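Local coordinates for protein tropomodulin TMD-1 (Caenorhabditis elegans, PDB 1PGV) that forms the C-terminal domain of a protein that probably caps the pointed ends of actin filaments, blocking their elongation and depolymerization there, at residues Thr27-Glu30 and Ser31-Arg35; Ser85-Arg88 and Gly89-Glu92. All blocks are in the same frame, centred on the assembly; numbering follows the deposited sequence.

Interaction 1 of 2, residues Thr27-Glu30 and Ser31-Arg35; sequences TDVE and SCINR
Asp28 and Ser31 meet at the start of helix 29-37, where Asp28 is the N-cap residue. The fold is an alternation of parallel strands and helices of the leucine-rich-repeat kind, and this is the first helix of the modelled chain. The capping bond runs from Ser31 N to Asp28 OD1, 2.7 Å long with an N-H...O angle of 161°. The amide reaches the carboxylate from above its plane, 56° out of it. CG of Asp28 stands anti to the backbone N (chi1 -170°), which turns the carboxylate forward over the first turn and brings CG to 3.3 Å from Ser31 CB. Aspartate suits the place because its short chain lets a carboxylate oxygen reach an amide of the first turn, and its charge should be eased by the positive end of the helix dipole.

Three backbone bonds of the i to i+4 kind follow, from Cys32 N to Asp28 O, Ile33 N to Val29 O and Asn34 N to Glu30 O; the first is 2.9 Å long.

Apolar contacts line the inward side. Val29 CG1 touches Ile33 CD1 at 4.0 Å, the two branched side chains crossing at a slant; Val29 also rests on Met51 and Val54, while Ile33 packs on Leu62 of helix 56-66. Two polar ends have partners beyond the helix: the carboxylate of Glu30 forms a salt bridge with Arg58 of helix 56-66, and the hydroxyl of Thr27 is bonded to Asn47 O. With that hydroxyl so engaged, the methyl CG2 of Thr27 lies 3.8 Å from Cys32 SG.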
loop_
_atom_site.group_PDB
_atom_site.type_symbol
_atom_site.label_atom_id
_atom_site.label_comp_id
_atom_site.label_asym_id
_atom_site.label_seq_id
_atom_site.Cartn_x
_atom_site.Cartn_y
_atom_site.Cartn_z
ATOM N N THR A 27 -8.830 -4.607 -17.378
ATOM C CA THR A 27 -9.225 -5.426 -16.197
ATOM C C THR A 27 -10.737 -5.430 -16.003
ATOM O O THR A 27 -11.413 -4.434 -16.259
ATOM C CB THR A 27 -8.556 -4.899 -14.907
ATOM O OG1 THR A 27 -7.134 -5.038 -15.018
ATOM C CG2 THR A 27 -9.045 -5.673 -13.691
ATOM N N ASP A 28 -11.260 -6.563 -15.548
ATOM C CA ASP A 28 -12.689 -6.720 -15.319
ATOM C C ASP A 28 -12.998 -6.449 -13.846
ATOM O O ASP A 28 -13.054 -7.376 -13.039
ATOM C CB ASP A 28 -13.112 -8.145 -15.677
ATOM C CG ASP A 28 -14.614 -8.320 -15.708
ATOM O OD1 ASP A 28 -15.307 -7.722 -14.855
ATOM O OD2 ASP A 28 -15.101 -9.071 -16.581
ATOM N N VAL A 29 -13.202 -5.178 -13.504
ATOM C CA VAL A 29 -13.490 -4.794 -12.125
ATOM C C VAL A 29 -14.602 -5.633 -11.507
ATOM O O VAL A 29 -14.475 -6.121 -10.384
ATOM C CB VAL A 29 -13.894 -3.304 -12.028
ATOM C CG1 VAL A 29 -14.222 -2.947 -10.587
ATOM C CG2 VAL A 29 -12.771 -2.427 -12.549
ATOM N N GLU A 30 -15.690 -5.804 -12.250
ATOM C CA GLU A 30 -16.829 -6.573 -11.769
ATOM C C GLU A 30 -16.437 -8.010 -11.425
ATOM O O GLU A 30 -16.812 -8.530 -10.374
ATOM C CB GLU A 30 -17.934 -6.570 -12.826
ATOM C CG GLU A 30 -19.334 -6.646 -12.255
ATOM C CD GLU A 30 -19.609 -5.541 -11.248
ATOM O OE1 GLU A 30 -19.252 -4.374 -11.528
ATOM O OE2 GLU A 30 -20.188 -5.839 -10.182
ATOM N N SER A 31 -15.684 -8.650 -12.314
ATOM C CA SER A 31 -15.252 -10.024 -12.084
ATOM C C SER A 31 -14.327 -10.098 -10.870
ATOM O O SER A 31 -14.448 -11.001 -10.043
ATOM C CB SER A 31 -14.533 -10.571 -13.319
ATOM O OG SER A 31 -14.110 -11.905 -13.099
ATOM N N CYS A 32 -13.408 -9.142 -10.769
ATOM C CA CYS A 32 -12.475 -9.102 -9.647
ATOM C C CYS A 32 -13.235 -9.002 -8.327
ATOM O O CYS A 32 -12.909 -9.688 -7.359
ATOM C CB CYS A 32 -11.518 -7.915 -9.791
ATOM S SG CYS A 32 -10.255 -8.117 -11.072
ATOM N N ILE A 33 -14.252 -8.147 -8.295
ATOM C CA ILE A 33 -15.057 -7.981 -7.093
ATOM C C ILE A 33 -15.655 -9.317 -6.671
ATOM O O ILE A 33 -15.504 -9.740 -5.526
ATOM C CB ILE A 33 -16.203 -6.966 -7.320
ATOM C CG1 ILE A 33 -15.626 -5.552 -7.435
ATOM C CG2 ILE A 33 -17.214 -7.052 -6.179
ATOM C CD1 ILE A 33 -16.655 -4.487 -7.759
ATOM N N ASN A 34 -16.329 -9.983 -7.601
ATOM C CA ASN A 34 -16.946 -11.270 -7.300
ATOM C C ASN A 34 -15.929 -12.320 -6.868
ATOM O O ASN A 34 -16.158 -13.049 -5.908
ATOM C CB ASN A 34 -17.732 -11.789 -8.509
ATOM C CG ASN A 34 -18.988 -10.982 -8.779
ATOM O OD1 ASN A 34 -19.786 -10.733 -7.873
ATOM N ND2 ASN A 34 -19.174 -10.574 -10.030
ATOM N N ARG A 35 -14.805 -12.394 -7.574
ATOM C CA ARG A 35 -13.775 -13.374 -7.247
ATOM C C ARG A 35 -13.110 -13.124 -5.895
ATOM O O ARG A 35 -12.897 -14.056 -5.124
ATOM C CB ARG A 35 -12.720 -13.419 -8.356
ATOM C CG ARG A 35 -13.261 -13.954 -9.679
ATOM C CD ARG A 35 -12.185 -13.982 -10.746
ATOM N NE ARG A 35 -11.115 -14.925 -10.423
ATOM C CZ ARG A 35 -9.956 -14.982 -11.070
ATOM N NH1 ARG A 35 -9.717 -14.150 -12.076
ATOM N NH2 ARG A 35 -9.036 -15.870 -10.713
#

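Interaction 2 of 2, residues Ser85-Arg88 and Gly89-Glu92; sequences SEAR and GLIE
Ala87 and Leu90 form the close-packed side of this junction. Leu90 N donates to Ala87 O over 2.9 Å, closing a type I beta turn, and the amide comes from above the carbonyl plane, 52° out of it. CG of Leu90 stands anti to its own carbonyl carbon (chi1 -71°), and the chain runs back past the same oxygen, with CB 3.1 Å from Ala87 O. CD1 then meets Ala87 CB at 4.2 Å. Both residues are buried: Ala87 is small enough to lie against Leu110 and Leu114, while the longer Leu90 reaches Leu118 on one neighbouring helix and Ile63 on another.

A second i to i+3 bond, Ile91 N to Arg88 O, continues the tight winding. The turn thus joins helix 84-87 to helix 90-96 within one helical layer of the leucine-rich-repeat-like fold, between helices 56-66 and 112-121.

Toward solvent the backbone is held more loosely, through water. One molecule donates to Glu86 O and accepts from Gly89 N at 2.9 Å, bridging where the i to i+3 pair is 4.1 Å apart. Gly89 has no side chain to crowd this bridge. A second water links Arg88 O to Glu92 N. The exposed Arg88 bends back along its own segment, its long chain suiting a surface position, and lays one guanidinium face over Ser85 CA, 3.6 Å above the plane.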
loop_
_atom_site.group_PDB
_atom_site.type_symbol
_atom_site.label_atom_id
_atom_site.label_comp_id
_atom_site.label_asym_id
_atom_site.label_seq_id
_atom_site.Cartn_x
_atom_site.Cartn_y
_atom_site.Cartn_z
ATOM N N SER A 85 -11.782 9.564 0.401
ATOM C CA SER A 85 -13.058 8.889 0.595
ATOM C C SER A 85 -13.075 7.471 0.019
ATOM O O SER A 85 -13.611 6.555 0.642
ATOM C CB SER A 85 -14.198 9.729 0.003
ATOM O OG SER A 85 -13.898 10.159 -1.311
ATOM N N GLU A 86 -12.475 7.283 -1.152
ATOM C CA GLU A 86 -12.442 5.957 -1.767
ATOM C C GLU A 86 -11.317 5.077 -1.228
ATOM O O GLU A 86 -11.461 3.858 -1.155
ATOM C CB GLU A 86 -12.286 6.058 -3.291
ATOM C CG GLU A 86 -13.441 6.720 -4.023
ATOM C CD GLU A 86 -13.370 8.232 -3.976
ATOM O OE1 GLU A 86 -12.328 8.790 -4.384
ATOM O OE2 GLU A 86 -14.357 8.860 -3.540
ATOM N N ALA A 87 -10.202 5.694 -0.850
ATOM C CA ALA A 87 -9.048 4.950 -0.356
ATOM C C ALA A 87 -9.056 4.594 1.130
ATOM O O ALA A 87 -8.236 3.791 1.582
ATOM C CB ALA A 87 -7.769 5.706 -0.699
ATOM N N ARG A 88 -9.977 5.175 1.892
ATOM C CA ARG A 88 -10.047 4.898 3.324
ATOM C C ARG A 88 -10.195 3.405 3.610
ATOM O O ARG A 88 -9.666 2.899 4.600
ATOM C CB ARG A 88 -11.220 5.655 3.952
ATOM C CG ARG A 88 -10.845 6.486 5.169
ATOM C CD ARG A 88 -11.143 7.963 4.938
ATOM N NE ARG A 88 -12.556 8.190 4.646
ATOM C CZ ARG A 88 -13.066 9.360 4.268
ATOM N NH1 ARG A 88 -12.278 10.418 4.134
ATOM N NH2 ARG A 88 -14.365 9.468 4.016
ATOM N N GLY A 89 -10.919 2.704 2.740
ATOM C CA GLY A 89 -11.134 1.278 2.922
ATOM C C GLY A 89 -9.855 0.460 2.879
ATOM O O GLY A 89 -9.826 -0.688 3.337
ATOM N N LEU A 90 -8.796 1.046 2.330
ATOM C CA LEU A 90 -7.512 0.358 2.242
ATOM C C LEU A 90 -6.939 0.098 3.625
ATOM O O LEU A 90 -6.090 -0.780 3.803
ATOM C CB LEU A 90 -6.516 1.172 1.413
ATOM C CG LEU A 90 -6.791 1.230 -0.092
ATOM C CD1 LEU A 90 -5.710 2.046 -0.770
ATOM C CD2 LEU A 90 -6.838 -0.186 -0.667
ATOM N N ILE A 91 -7.394 0.864 4.613
ATOM C CA ILE A 91 -6.911 0.656 5.966
ATOM C C ILE A 91 -7.298 -0.744 6.431
ATOM O O ILE A 91 -6.461 -1.477 6.947
ATOM C CB ILE A 91 -7.494 1.698 6.952
ATOM C CG1 ILE A 91 -6.932 3.083 6.621
ATOM C CG2 ILE A 91 -7.140 1.311 8.387
ATOM C CD1 ILE A 91 -7.535 4.215 7.440
ATOM N N GLU A 92 -8.562 -1.121 6.244
ATOM C CA GLU A 92 -9.016 -2.442 6.664
ATOM C C GLU A 92 -8.269 -3.530 5.891
ATOM O O GLU A 92 -7.833 -4.528 6.470
ATOM C CB GLU A 92 -10.518 -2.611 6.428
ATOM C CG GLU A 92 -11.091 -3.841 7.117
ATOM C CD GLU A 92 -12.504 -4.171 6.676
ATOM O OE1 GLU A 92 -13.286 -3.232 6.416
ATOM O OE2 GLU A 92 -12.839 -5.373 6.604
HETATM O O HOH W 1 -12.896 2.630 0.643
HETATM O O HOH W 2 -10.852 0.647 6.456
#

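Both interactions belong to the helices that flank the parallel sheet, and they follow one another along the chain. Their centres lie about 18 Å apart and their nearest atoms about 12 Å apart, so they do not touch. Helix 56-66 connects them: Leu62 and Arg58 meet the side chains of interaction 1, and Ile63 of the same helix meets Leu90 of interaction 2. Residues 27-35 begin the modelled chain, about 20 Å from the chain centre, whereas 85-92 lie nearer the middle, about 11 Å from it. Helix 56-66 lies between the two, touched also by Ile33 through Ser61 and by Glu86 through Lys56.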